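Local atomic coordinates of GCN5 like acetylase + bromodomain (Cryptosporidium parvum, PDB entry 4LDF), a protein that probably acetylates histone H3 as a GCN5-type transcriptional activator, and whose C-terminal piece described here is the bromodomain, a module that generally recognises acetyl-lysine. Residues D16-L21 with S72-E77; W32-P37 with K79-N84; Q57-K62 with K66-L71; F87-A90 with I94-K97. All blocks are in the same frame, centred on the assembly; numbering follows the deposited sequence.

Contact 1. Residues D16-L21 with S72-E77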
loop_
_atom_site.group_PDB
_atom_site.type_symbol
_atom_site.label_atom_id
_atom_site.label_comp_id
_atom_site.label_asym_id
_atom_site.label_seq_id
_atom_site.Cartn_x
_atom_site.Cartn_y
_atom_site.Cartn_z
ATOM N N ASP A 16 5.444 -7.776 11.654
ATOM C CA ASP A 16 5.489 -8.973 10.803
ATOM C C ASP A 16 4.109 -9.271 10.225
ATOM O O ASP A 16 4.010 -9.782 9.112
ATOM C CB ASP A 16 6.043 -10.193 11.554
ATOM C CG ASP A 16 7.553 -10.200 11.706
ATOM O OD1 ASP A 16 8.225 -9.381 11.038
ATOM O OD2 ASP A 16 8.067 -11.042 12.472
ATOM N N GLN A 17 3.041 -8.971 10.987
ATOM C CA GLN A 17 1.669 -9.189 10.525
ATOM C C GLN A 17 1.374 -8.184 9.417
ATOM O O GLN A 17 0.629 -8.501 8.492
ATOM C CB GLN A 17 0.665 -8.976 11.667
ATOM C CG GLN A 17 0.594 -10.074 12.723
ATOM C CD GLN A 17 -0.182 -9.536 13.896
ATOM O OE1 GLN A 17 -1.365 -9.282 13.797
ATOM N NE2 GLN A 17 0.476 -9.262 15.007
ATOM N N ILE A 18 1.917 -6.953 9.547
ATOM C CA ILE A 18 1.791 -5.896 8.535
ATOM C C ILE A 18 2.508 -6.382 7.258
ATOM O O ILE A 18 1.908 -6.359 6.177
ATOM C CB ILE A 18 2.300 -4.517 9.046
ATOM C CG1 ILE A 18 1.259 -3.855 9.970
ATOM C CG2 ILE A 18 2.666 -3.561 7.873
ATOM C CD1 ILE A 18 1.807 -2.714 10.800
ATOM N N TRP A 19 3.741 -6.912 7.399
ATOM C CA TRP A 19 4.504 -7.419 6.247
ATOM C C TRP A 19 3.697 -8.465 5.466
ATOM O O TRP A 19 3.647 -8.379 4.235
ATOM C CB TRP A 19 5.889 -7.961 6.664
ATOM C CG TRP A 19 6.816 -8.179 5.503
ATOM C CD1 TRP A 19 7.725 -7.289 5.003
ATOM C CD2 TRP A 19 6.818 -9.304 4.605
ATOM N NE1 TRP A 19 8.347 -7.820 3.895
ATOM C CE2 TRP A 19 7.802 -9.054 3.623
ATOM C CE3 TRP A 19 6.107 -10.514 4.557
ATOM C CZ2 TRP A 19 8.055 -9.946 2.574
ATOM C CZ3 TRP A 19 6.366 -11.405 3.527
ATOM C CH2 TRP A 19 7.348 -11.132 2.566
ATOM N N GLN A 20 3.034 -9.434 6.176
ATOM C CA GLN A 20 2.242 -10.482 5.519
ATOM C C GLN A 20 0.954 -9.985 4.847
ATOM O O GLN A 20 0.513 -10.552 3.834
ATOM C CB GLN A 20 1.999 -11.677 6.444
ATOM C CG GLN A 20 3.282 -12.463 6.732
ATOM C CD GLN A 20 3.023 -13.736 7.495
ATOM O OE1 GLN A 20 1.949 -14.339 7.419
ATOM N NE2 GLN A 20 4.018 -14.179 8.228
ATOM N N LEU A 21 0.363 -8.919 5.401
ATOM C CA LEU A 21 -0.800 -8.251 4.803
ATOM C C LEU A 21 -0.331 -7.639 3.466
ATOM O O LEU A 21 -0.995 -7.783 2.449
ATOM C CB LEU A 21 -1.318 -7.161 5.757
ATOM C CG LEU A 21 -2.417 -6.222 5.285
ATOM C CD1 LEU A 21 -3.265 -5.759 6.463
ATOM C CD2 LEU A 21 -1.849 -4.995 4.572
ATOM N N SER A 72 -2.476 2.451 13.373
ATOM C CA SER A 72 -2.955 3.686 12.720
ATOM C C SER A 72 -1.953 4.281 11.732
ATOM O O SER A 72 -2.343 4.659 10.623
ATOM C CB SER A 72 -3.418 4.736 13.740
ATOM O OG SER A 72 -2.400 5.035 14.681
ATOM N N GLU A 73 -0.667 4.305 12.116
ATOM C CA GLU A 73 0.452 4.780 11.293
ATOM C C GLU A 73 0.482 4.015 9.963
ATOM O O GLU A 73 0.596 4.635 8.907
ATOM C CB GLU A 73 1.792 4.555 12.033
ATOM C CG GLU A 73 2.074 5.565 13.129
ATOM C CD GLU A 73 3.412 5.441 13.845
ATOM O OE1 GLU A 73 4.189 4.511 13.535
ATOM O OE2 GLU A 73 3.676 6.284 14.732
ATOM N N PHE A 74 0.339 2.663 10.014
ATOM C CA PHE A 74 0.350 1.853 8.799
ATOM C C PHE A 74 -0.946 2.017 7.987
ATOM O O PHE A 74 -0.881 2.198 6.771
ATOM C CB PHE A 74 0.631 0.366 9.109
ATOM C CG PHE A 74 0.378 -0.499 7.900
ATOM C CD1 PHE A 74 1.191 -0.399 6.770
ATOM C CD2 PHE A 74 -0.711 -1.366 7.859
ATOM C CE1 PHE A 74 0.913 -1.141 5.621
ATOM C CE2 PHE A 74 -1.006 -2.080 6.700
ATOM C CZ PHE A 74 -0.180 -1.972 5.593
ATOM N N SER A 75 -2.112 1.931 8.647
ATOM C CA SER A 75 -3.413 2.058 7.970
ATOM C C SER A 75 -3.588 3.404 7.256
ATOM O O SER A 75 -4.174 3.428 6.174
ATOM C CB SER A 75 -4.577 1.736 8.907
ATOM O OG SER A 75 -4.552 2.519 10.086
ATOM N N SER A 76 -3.000 4.504 7.805
ATOM C CA SER A 76 -3.034 5.833 7.176
ATOM C C SER A 76 -2.220 5.813 5.887
ATOM O O SER A 76 -2.669 6.349 4.875
ATOM C CB SER A 76 -2.474 6.901 8.108
ATOM O OG SER A 76 -3.103 6.844 9.374
ATOM N N GLU A 77 -1.024 5.200 5.936
ATOM C CA GLU A 77 -0.107 5.066 4.816
ATOM C C GLU A 77 -0.701 4.171 3.729
ATOM O O GLU A 77 -0.618 4.513 2.556
ATOM C CB GLU A 77 1.238 4.479 5.280
ATOM C CG GLU A 77 2.290 4.589 4.184
ATOM C CD GLU A 77 3.734 4.465 4.614
ATOM O OE1 GLU A 77 4.624 4.711 3.766
ATOM O OE2 GLU A 77 3.977 4.142 5.799
#
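Ile18 lays its CG2 methyl over the ring of Phe74 in a CH-pi contact. The methyl carbon lies 3.6 Å from the ring centroid and only 10° off the ring normal, so it sits almost exactly above the centre of that face. This placement follows from the isoleucine torsion, which sets CG2 anti to the backbone N and CG1 beside it (chi1 -78°). The other branch then runs back along the phenylalanine: Ile18 CG1 comes 3.8 Å from Phe74 CD2, while Ile18 CD1 reaches Phe74 CB at 3.7 Å.

These residues join helix 14-27 to helix 71-88, two members of the four-helix bundle of the bromodomain fold, with the ring directed from the latter into the buried interior.

The other apolar contact comes from Leu21, one turn after Ile18, which meets the ring at its edge, near its plane, where Leu21 CD2 is 3.6 Å from Phe74 CZ. One ring therefore receives a methyl over its face and another at its rim. No hydrogen bond links the two segments. Beyond them, Leu110 of helix 93-110 touches both Leu21 and Phe74, Met59 of helix 56-64 packs against Phe74, and Tyr68 pairs with the Phe74 ring edge-to-face.

Contact 2. Residues W32-P37 with K79-N84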
loop_
_atom_site.group_PDB
_atom_site.type_symbol
_atom_site.label_atom_id
_atom_site.label_comp_id
_atom_site.label_asym_id
_atom_site.label_seq_id
_atom_site.Cartn_x
_atom_site.Cartn_y
_atom_site.Cartn_z
ATOM N N TRP A 32 0.201 -5.033 -9.190
ATOM C CA TRP A 32 1.403 -4.664 -9.926
ATOM C C TRP A 32 1.728 -3.140 -9.998
ATOM O O TRP A 32 2.898 -2.823 -9.783
ATOM C CB TRP A 32 1.515 -5.395 -11.270
ATOM C CG TRP A 32 0.589 -4.896 -12.336
ATOM C CD1 TRP A 32 -0.631 -5.407 -12.677
ATOM C CD2 TRP A 32 0.797 -3.749 -13.177
ATOM N NE1 TRP A 32 -1.190 -4.659 -13.691
ATOM C CE2 TRP A 32 -0.353 -3.607 -13.984
ATOM C CE3 TRP A 32 1.869 -2.850 -13.358
ATOM C CZ2 TRP A 32 -0.479 -2.581 -14.934
ATOM C CZ3 TRP A 32 1.726 -1.813 -14.267
ATOM C CH2 TRP A 32 0.570 -1.694 -15.054
ATOM N N PRO A 33 0.771 -2.180 -10.204
ATOM C CA PRO A 33 1.167 -0.755 -10.243
ATOM C C PRO A 33 1.549 -0.171 -8.885
ATOM O O PRO A 33 1.938 1.003 -8.818
ATOM C CB PRO A 33 -0.106 -0.046 -10.753
ATOM C CG PRO A 33 -1.002 -1.081 -11.228
ATOM C CD PRO A 33 -0.677 -2.310 -10.470
ATOM N N PHE A 34 1.408 -0.964 -7.798
ATOM C CA PHE A 34 1.667 -0.500 -6.432
ATOM C C PHE A 34 2.879 -1.185 -5.784
ATOM O O PHE A 34 3.242 -0.819 -4.671
ATOM C CB PHE A 34 0.404 -0.713 -5.558
ATOM C CG PHE A 34 -0.901 -0.209 -6.154
ATOM C CD1 PHE A 34 -1.686 -1.033 -6.953
ATOM C CD2 PHE A 34 -1.353 1.084 -5.892
ATOM C CE1 PHE A 34 -2.850 -0.547 -7.558
ATOM C CE2 PHE A 34 -2.557 1.547 -6.438
ATOM C CZ PHE A 34 -3.299 0.730 -7.270
ATOM N N ARG A 35 3.483 -2.194 -6.449
ATOM C CA ARG A 35 4.601 -2.944 -5.870
ATOM C C ARG A 35 5.849 -2.137 -5.632
ATOM O O ARG A 35 6.548 -2.391 -4.656
ATOM C CB ARG A 35 4.924 -4.220 -6.680
ATOM C CG ARG A 35 3.844 -5.270 -6.562
ATOM C CD ARG A 35 4.150 -6.499 -7.370
ATOM N NE ARG A 35 2.960 -7.335 -7.457
ATOM C CZ ARG A 35 2.592 -8.010 -8.536
ATOM N NH1 ARG A 35 1.471 -8.712 -8.533
ATOM N NH2 ARG A 35 3.339 -7.977 -9.637
ATOM N N LYS A 36 6.133 -1.154 -6.503
ATOM C CA LYS A 36 7.344 -0.345 -6.387
ATOM C C LYS A 36 7.039 1.137 -6.589
ATOM O O LYS A 36 5.958 1.432 -7.088
ATOM C CB LYS A 36 8.355 -0.825 -7.444
ATOM N N PRO A 37 7.970 2.094 -6.309
ATOM C CA PRO A 37 7.664 3.510 -6.608
ATOM C C PRO A 37 7.480 3.762 -8.104
ATOM O O PRO A 37 7.976 2.988 -8.930
ATOM C CB PRO A 37 8.876 4.271 -6.058
ATOM C CG PRO A 37 9.976 3.272 -6.028
ATOM C CD PRO A 37 9.316 1.958 -5.704
ATOM N N LYS A 79 -3.903 3.531 3.250
ATOM C CA LYS A 79 -5.035 4.266 2.662
ATOM C C LYS A 79 -4.517 5.319 1.683
ATOM O O LYS A 79 -5.059 5.439 0.584
ATOM C CB LYS A 79 -5.932 4.933 3.721
ATOM C CG LYS A 79 -7.257 5.375 3.115
ATOM C CD LYS A 79 -8.006 6.352 3.972
ATOM C CE LYS A 79 -9.374 6.629 3.386
ATOM N NZ LYS A 79 -9.327 7.630 2.278
ATOM N N ARG A 80 -3.468 6.073 2.093
ATOM C CA ARG A 80 -2.775 7.087 1.296
ATOM C C ARG A 80 -2.262 6.473 -0.021
ATOM O O ARG A 80 -2.376 7.116 -1.060
ATOM C CB ARG A 80 -1.619 7.724 2.110
ATOM C CG ARG A 80 -0.707 8.673 1.282
ATOM C CD ARG A 80 0.007 9.760 2.083
ATOM N NE ARG A 80 0.560 9.290 3.357
ATOM C CZ ARG A 80 1.736 8.687 3.504
ATOM N NH1 ARG A 80 2.151 8.317 4.707
ATOM N NH2 ARG A 80 2.508 8.451 2.449
ATOM N N MET A 81 -1.752 5.211 0.003
ATOM C CA MET A 81 -1.319 4.581 -1.252
ATOM C C MET A 81 -2.484 4.554 -2.283
ATOM O O MET A 81 -2.284 4.911 -3.448
ATOM C CB MET A 81 -0.793 3.158 -1.015
ATOM C CG MET A 81 -0.084 2.591 -2.234
ATOM S SD MET A 81 0.379 0.865 -2.059
ATOM C CE MET A 81 -1.285 0.064 -2.132
ATOM N N PHE A 82 -3.674 4.140 -1.848
ATOM C CA PHE A 82 -4.856 4.064 -2.733
ATOM C C PHE A 82 -5.406 5.453 -3.114
ATOM O O PHE A 82 -5.775 5.682 -4.276
ATOM C CB PHE A 82 -5.925 3.162 -2.118
ATOM C CG PHE A 82 -5.495 1.715 -2.007
ATOM C CD1 PHE A 82 -5.217 0.964 -3.149
ATOM C CD2 PHE A 82 -5.434 1.084 -0.768
ATOM C CE1 PHE A 82 -4.826 -0.377 -3.049
ATOM C CE2 PHE A 82 -5.092 -0.267 -0.672
ATOM C CZ PHE A 82 -4.794 -0.988 -1.811
ATOM N N ASP A 83 -5.370 6.393 -2.151
ATOM C CA ASP A 83 -5.796 7.773 -2.333
ATOM C C ASP A 83 -4.927 8.506 -3.358
ATOM O O ASP A 83 -5.480 9.173 -4.235
ATOM C CB ASP A 83 -5.853 8.523 -0.986
ATOM C CG ASP A 83 -7.071 8.195 -0.131
ATOM O OD1 ASP A 83 -8.064 7.654 -0.680
ATOM O OD2 ASP A 83 -7.052 8.510 1.071
ATOM N N ASN A 84 -3.591 8.339 -3.276
ATOM C CA ASN A 84 -2.590 8.908 -4.206
ATOM C C ASN A 84 -2.875 8.459 -5.625
ATOM O O ASN A 84 -2.892 9.297 -6.516
ATOM C CB ASN A 84 -1.153 8.485 -3.827
ATOM C CG ASN A 84 -0.570 9.199 -2.638
ATOM O OD1 ASN A 84 -1.116 10.180 -2.143
ATOM N ND2 ASN A 84 0.581 8.737 -2.174
#
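The terminal methyl of Met81 sits in the angle between two phenylalanine rings, Phe34 from the loop and Phe82 from its own helix. Met81 CE is 3.9 Å from Phe34 CD2 and also rests 3.6 Å above the plane of the Phe82 ring, displaced toward the rim of that ring. A bend at the last torsion of the methionine (chi3 71°), after an extended start from the backbone, turns the methyl into this position. The sulfur meets the base of the same loop side chain, with Met81 SD 3.8 Å from Phe34 CB. It lies obliquely to the aromatic system, making a Met-aromatic contact in which SD is 5.3 Å from the Phe34 centroid.

The two rings themselves form an edge-to-face pair. Phe82 turns an edge toward the face of Phe34, with centroids 5.7 Å apart and planes inclined at 60°. All three side chains are buried, and no hydrogen bond crosses between the segments.

Trp32, Pro33 and Phe34 make up the WPF sequence familiar from many bromodomains, where it forms a shelf beside the acetyl-lysine pocket; a glycerol lies about 5 Å from the Phe34 side chain. Through Phe34 the loop between helix 14-27 and helix 46-49 packs on helix 71-88. Leu102 of helix 93-110 packs on both phenylalanines, and Ile56 of helix 56-64 touches Phe34 and Met81.

Contact 3. Residues Q57-K62 with K66-L71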
loop_
_atom_site.group_PDB
_atom_site.type_symbol
_atom_site.label_atom_id
_atom_site.label_comp_id
_atom_site.label_asym_id
_atom_site.label_seq_id
_atom_site.Cartn_x
_atom_site.Cartn_y
_atom_site.Cartn_z
ATOM N N GLN A 57 6.738 -1.841 -1.556
ATOM C CA GLN A 57 8.140 -2.094 -1.234
ATOM C C GLN A 57 8.579 -1.182 -0.077
ATOM O O GLN A 57 9.254 -1.655 0.842
ATOM C CB GLN A 57 9.005 -1.906 -2.506
ATOM C CG GLN A 57 10.502 -2.131 -2.358
ATOM C CD GLN A 57 11.222 -1.717 -3.628
ATOM O OE1 GLN A 57 11.690 -0.578 -3.772
ATOM N NE2 GLN A 57 11.268 -2.611 -4.605
ATOM N N THR A 58 8.146 0.101 -0.098
ATOM C CA THR A 58 8.431 1.092 0.943
ATOM C C THR A 58 7.805 0.620 2.273
ATOM O O THR A 58 8.503 0.584 3.282
ATOM C CB THR A 58 7.947 2.496 0.505
ATOM O OG1 THR A 58 8.700 2.912 -0.636
ATOM C CG2 THR A 58 8.058 3.549 1.614
ATOM N N MET A 59 6.512 0.251 2.266
ATOM C CA MET A 59 5.807 -0.226 3.463
ATOM C C MET A 59 6.368 -1.554 3.990
ATOM O O MET A 59 6.483 -1.710 5.205
ATOM C CB MET A 59 4.291 -0.263 3.241
ATOM C CG MET A 59 3.686 1.128 3.088
ATOM S SD MET A 59 1.898 1.204 2.886
ATOM C CE MET A 59 1.693 0.545 1.253
ATOM N N LYS A 60 6.753 -2.488 3.080
ATOM C CA LYS A 60 7.370 -3.782 3.430
ATOM C C LYS A 60 8.715 -3.534 4.105
ATOM O O LYS A 60 9.031 -4.236 5.065
ATOM C CB LYS A 60 7.560 -4.675 2.204
ATOM C CG LYS A 60 6.409 -5.644 1.973
ATOM C CD LYS A 60 6.707 -6.551 0.787
ATOM C CE LYS A 60 5.712 -7.671 0.692
ATOM N NZ LYS A 60 6.050 -8.650 -0.370
ATOM N N ARG A 61 9.493 -2.527 3.623
ATOM C CA ARG A 61 10.799 -2.140 4.185
ATOM C C ARG A 61 10.606 -1.611 5.597
ATOM O O ARG A 61 11.355 -1.979 6.502
ATOM C CB ARG A 61 11.457 -1.030 3.352
ATOM C CG ARG A 61 12.679 -1.455 2.558
ATOM C CD ARG A 61 13.605 -0.292 2.181
ATOM N NE ARG A 61 12.939 1.005 1.971
ATOM C CZ ARG A 61 12.251 1.347 0.884
ATOM N NH1 ARG A 61 11.717 2.556 0.784
ATOM N NH2 ARG A 61 12.092 0.483 -0.109
ATOM N N LYS A 62 9.630 -0.705 5.770
ATOM C CA LYS A 62 9.265 -0.117 7.062
ATOM C C LYS A 62 8.856 -1.229 8.055
ATOM O O LYS A 62 9.299 -1.217 9.200
ATOM C CB LYS A 62 8.141 0.917 6.891
ATOM C CG LYS A 62 8.582 2.165 6.111
ATOM C CD LYS A 62 7.556 3.297 6.185
ATOM C CE LYS A 62 7.968 4.458 5.323
ATOM N NZ LYS A 62 6.955 5.547 5.325
ATOM N N LYS A 66 10.751 -2.944 11.535
ATOM C CA LYS A 66 9.906 -2.803 12.737
ATOM C C LYS A 66 9.647 -1.333 13.104
ATOM O O LYS A 66 9.619 -0.960 14.278
ATOM C CB LYS A 66 10.482 -3.637 13.912
ATOM C CG LYS A 66 10.794 -5.083 13.515
ATOM C CD LYS A 66 11.153 -5.959 14.700
ATOM C CE LYS A 66 11.908 -7.208 14.306
ATOM N NZ LYS A 66 13.364 -7.077 14.591
ATOM N N GLU A 67 9.432 -0.503 12.065
ATOM C CA GLU A 67 9.235 0.933 12.189
ATOM C C GLU A 67 7.804 1.395 12.470
ATOM O O GLU A 67 7.619 2.554 12.829
ATOM C CB GLU A 67 9.844 1.662 10.991
ATOM C CG GLU A 67 11.362 1.638 10.982
ATOM C CD GLU A 67 11.996 2.097 9.682
ATOM O OE1 GLU A 67 11.290 2.720 8.855
ATOM O OE2 GLU A 67 13.205 1.831 9.489
ATOM N N TYR A 68 6.783 0.525 12.305
ATOM C CA TYR A 68 5.438 0.977 12.661
ATOM C C TYR A 68 5.253 0.814 14.153
ATOM O O TYR A 68 5.401 -0.289 14.680
ATOM C CB TYR A 68 4.330 0.260 11.867
ATOM C CG TYR A 68 4.352 0.587 10.393
ATOM C CD1 TYR A 68 4.740 -0.367 9.454
ATOM C CD2 TYR A 68 4.016 1.861 9.933
ATOM C CE1 TYR A 68 4.771 -0.073 8.092
ATOM C CE2 TYR A 68 4.095 2.182 8.578
ATOM C CZ TYR A 68 4.449 1.202 7.657
ATOM O OH TYR A 68 4.488 1.476 6.308
ATOM N N LYS A 69 4.997 1.935 14.836
ATOM C CA LYS A 69 4.775 2.021 16.283
ATOM C C LYS A 69 3.326 1.658 16.619
ATOM O O LYS A 69 3.065 1.061 17.667
ATOM C CB LYS A 69 5.083 3.456 16.766
ATOM N N THR A 70 2.372 2.061 15.745
ATOM C CA THR A 70 0.945 1.771 15.932
ATOM C C THR A 70 0.355 1.242 14.636
ATOM O O THR A 70 0.951 1.430 13.568
ATOM C CB THR A 70 0.154 3.014 16.419
ATOM O OG1 THR A 70 0.167 4.038 15.421
ATOM C CG2 THR A 70 0.613 3.542 17.787
ATOM N N LEU A 71 -0.813 0.585 14.720
ATOM C CA LEU A 71 -1.529 0.137 13.523
ATOM C C LEU A 71 -2.000 1.367 12.693
ATOM O O LEU A 71 -1.864 1.344 11.468
ATOM C CB LEU A 71 -2.711 -0.791 13.869
ATOM C CG LEU A 71 -3.594 -1.251 12.667
ATOM C CD1 LEU A 71 -2.770 -1.986 11.577
ATOM C CD2 LEU A 71 -4.756 -2.081 13.124
#
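The carbonyl oxygen of Lys62 accepts a hydrogen bond from the backbone of Glu67. The distance from Glu67 N to Lys62 O is 3.0 Å, with 166° at the hydrogen. Lys66 N also comes close to this oxygen, but its angle is poor. Glu67 CB packs against the same carbonyl at 3.4 Å from Lys62 O, so the residue that follows Lys66 meets the last turn of the helix through its side-chain base as well as its N-H.

Side chains extend the contact along one flank of the helix. The Tyr68 ring lies obliquely to the start of the Lys62 chain, and Tyr68 CE1 is 3.7 Å from Lys62 CB. The lysine is extended beyond CG, which carries it past the phenol so that Lys62 CD reaches Tyr68 OH at 3.6 Å. On the Met59 side, Met59 CG packs 3.3 Å from the same Tyr68 OH.

The polar ends of the lysine and tyrosine converge outside the two segments, on Glu77 of helix 71-88. Glu77 OE1 forms a salt bridge with Lys62 NZ and Glu77 OE2 a hydrogen bond with Tyr68 OH, an arrangement that would probably keep the carboxylate ionised. By contrast, Lys62 NZ and Glu67 OE1 remain 6.3 Å apart.

With Lys66 at positive phi (56°) and its N bonded to Ala63 O, the turn is a Schellman motif terminating helix 56-64.

Contact 4. Residues F87-A90 with I94-K97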
loop_
_atom_site.group_PDB
_atom_site.type_symbol
_atom_site.label_atom_id
_atom_site.label_comp_id
_atom_site.label_asym_id
_atom_site.label_seq_id
_atom_site.Cartn_x
_atom_site.Cartn_y
_atom_site.Cartn_z
ATOM N N PHE A 87 -6.067 10.106 -6.821
ATOM C CA PHE A 87 -5.870 11.545 -7.009
ATOM C C PHE A 87 -5.105 11.782 -8.321
ATOM O O PHE A 87 -5.574 12.553 -9.161
ATOM C CB PHE A 87 -5.126 12.160 -5.819
ATOM C CG PHE A 87 -4.925 13.655 -5.897
ATOM C CD1 PHE A 87 -5.765 14.522 -5.214
ATOM C CD2 PHE A 87 -3.846 14.196 -6.600
ATOM C CE1 PHE A 87 -5.555 15.911 -5.265
ATOM C CE2 PHE A 87 -3.649 15.581 -6.660
ATOM C CZ PHE A 87 -4.496 16.423 -5.980
ATOM N N TYR A 88 -3.944 11.116 -8.510
ATOM C CA TYR A 88 -3.131 11.259 -9.731
ATOM C C TYR A 88 -3.937 10.942 -11.009
ATOM O O TYR A 88 -3.802 11.647 -12.021
ATOM C CB TYR A 88 -1.848 10.394 -9.674
ATOM C CG TYR A 88 -1.045 10.489 -10.955
ATOM C CD1 TYR A 88 -0.260 11.605 -11.226
ATOM C CD2 TYR A 88 -1.131 9.498 -11.931
ATOM C CE1 TYR A 88 0.439 11.723 -12.425
ATOM C CE2 TYR A 88 -0.464 9.623 -13.151
ATOM C CZ TYR A 88 0.345 10.723 -13.381
ATOM O OH TYR A 88 1.031 10.832 -14.566
ATOM N N ASN A 89 -4.754 9.878 -10.943
ATOM C CA ASN A 89 -5.609 9.387 -12.031
ATOM C C ASN A 89 -6.983 10.049 -12.115
ATOM O O ASN A 89 -7.782 9.691 -13.001
ATOM C CB ASN A 89 -5.714 7.851 -11.996
ATOM C CG ASN A 89 -4.406 7.176 -12.310
ATOM O OD1 ASN A 89 -3.975 7.164 -13.449
ATOM N ND2 ASN A 89 -3.741 6.594 -11.311
ATOM N N ALA A 90 -7.235 11.076 -11.243
ATOM C CA ALA A 90 -8.470 11.862 -11.189
ATOM C C ALA A 90 -9.727 10.974 -11.088
ATOM O O ALA A 90 -10.719 11.232 -11.773
ATOM C CB ALA A 90 -8.553 12.795 -12.407
ATOM N N ILE A 94 -7.682 2.533 -15.454
ATOM C CA ILE A 94 -7.649 1.179 -14.903
ATOM C C ILE A 94 -7.099 1.184 -13.467
ATOM O O ILE A 94 -7.478 0.336 -12.675
ATOM C CB ILE A 94 -6.835 0.218 -15.809
ATOM C CG1 ILE A 94 -5.384 0.734 -16.034
ATOM C CG2 ILE A 94 -7.582 -0.029 -17.116
ATOM C CD1 ILE A 94 -4.370 -0.253 -16.503
ATOM N N TYR A 95 -6.190 2.137 -13.155
ATOM C CA TYR A 95 -5.564 2.269 -11.848
ATOM C C TYR A 95 -6.541 2.626 -10.738
ATOM O O TYR A 95 -6.328 2.192 -9.606
ATOM C CB TYR A 95 -4.369 3.231 -11.902
ATOM C CG TYR A 95 -3.367 2.861 -12.971
ATOM C CD1 TYR A 95 -3.175 3.673 -14.085
ATOM C CD2 TYR A 95 -2.661 1.655 -12.910
ATOM C CE1 TYR A 95 -2.293 3.308 -15.105
ATOM C CE2 TYR A 95 -1.777 1.282 -13.920
ATOM C CZ TYR A 95 -1.593 2.114 -15.015
ATOM O OH TYR A 95 -0.699 1.769 -15.997
ATOM N N THR A 96 -7.622 3.381 -11.046
ATOM C CA THR A 96 -8.631 3.708 -10.029
ATOM C C THR A 96 -9.439 2.439 -9.749
ATOM O O THR A 96 -9.799 2.185 -8.598
ATOM C CB THR A 96 -9.522 4.885 -10.467
ATOM O OG1 THR A 96 -8.729 6.072 -10.467
ATOM C CG2 THR A 96 -10.772 5.068 -9.566
ATOM N N LYS A 97 -9.720 1.664 -10.807
ATOM C CA LYS A 97 -10.463 0.411 -10.717
ATOM C C LYS A 97 -9.683 -0.598 -9.862
ATOM O O LYS A 97 -10.277 -1.256 -9.004
ATOM C CB LYS A 97 -10.727 -0.145 -12.135
ATOM C CG LYS A 97 -11.938 -1.063 -12.217
#
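Asn89 sets its amide against the first turn of helix 93-110, chiefly against Tyr95. Asn89 ND2 is 3.5 Å from Tyr95 CB, while Asn89 OD1 reaches the edge of the phenol ring, near its plane, at 3.6 Å from Tyr95 CD1. Amide and ring are turned 32° from each other. Lower on the side chain, Asn89 CB packs 3.8 Å from Thr96 OG1. The amide is brought there by a torsion that puts CG anti to the carbonyl carbon (chi1 -67°).

Hydrogen bonds in the next shell govern its rotation. Asn89 ND2 bonds to Cys85 O in the last turns of helix 71-88, and Thr93 OG1 adds a weak bond to OD1. Thr96 OG1 is in turn held by Asn92 O. The backbone beneath is set by a Schellman motif in which Ala90 has positive phi (52°) and Ala90 N bonds to Phe87 O at 3.0 Å.

Asn89 occupies the place of the asparagine that usually binds acetyl-lysine in bromodomains. Its ND2 also hydrogen-bonds a glycerol, probably from the crystallisation liquor. An amide whose orientation is settled by Cys85 while its nitrogen still serves a pocket molecule is consistent with a preformed donor for an acetyl carbonyl.

From the N terminus, helix 14-27 first meets the chain again in contact 1, a long closure that brings 16-21 to the early part of helix 71-88. The loop segment 32-37 then reaches further along that helix in contact 2, so the two closures cross, their centres 14 Å apart. Contact 3 is a short local closure contained within both; it ends helix 56-64 and touches each of them: Glu77 of contact 1 receives Lys62 and Tyr68, and Met59 meets Met81 of contact 2. Contact 4 follows in series, joining helix 71-88 to helix 93-110 across their connecting turn. It touches contact 2 through Pro33 and Tyr95, but lies about 12 Å from contact 1 at the nearest atoms.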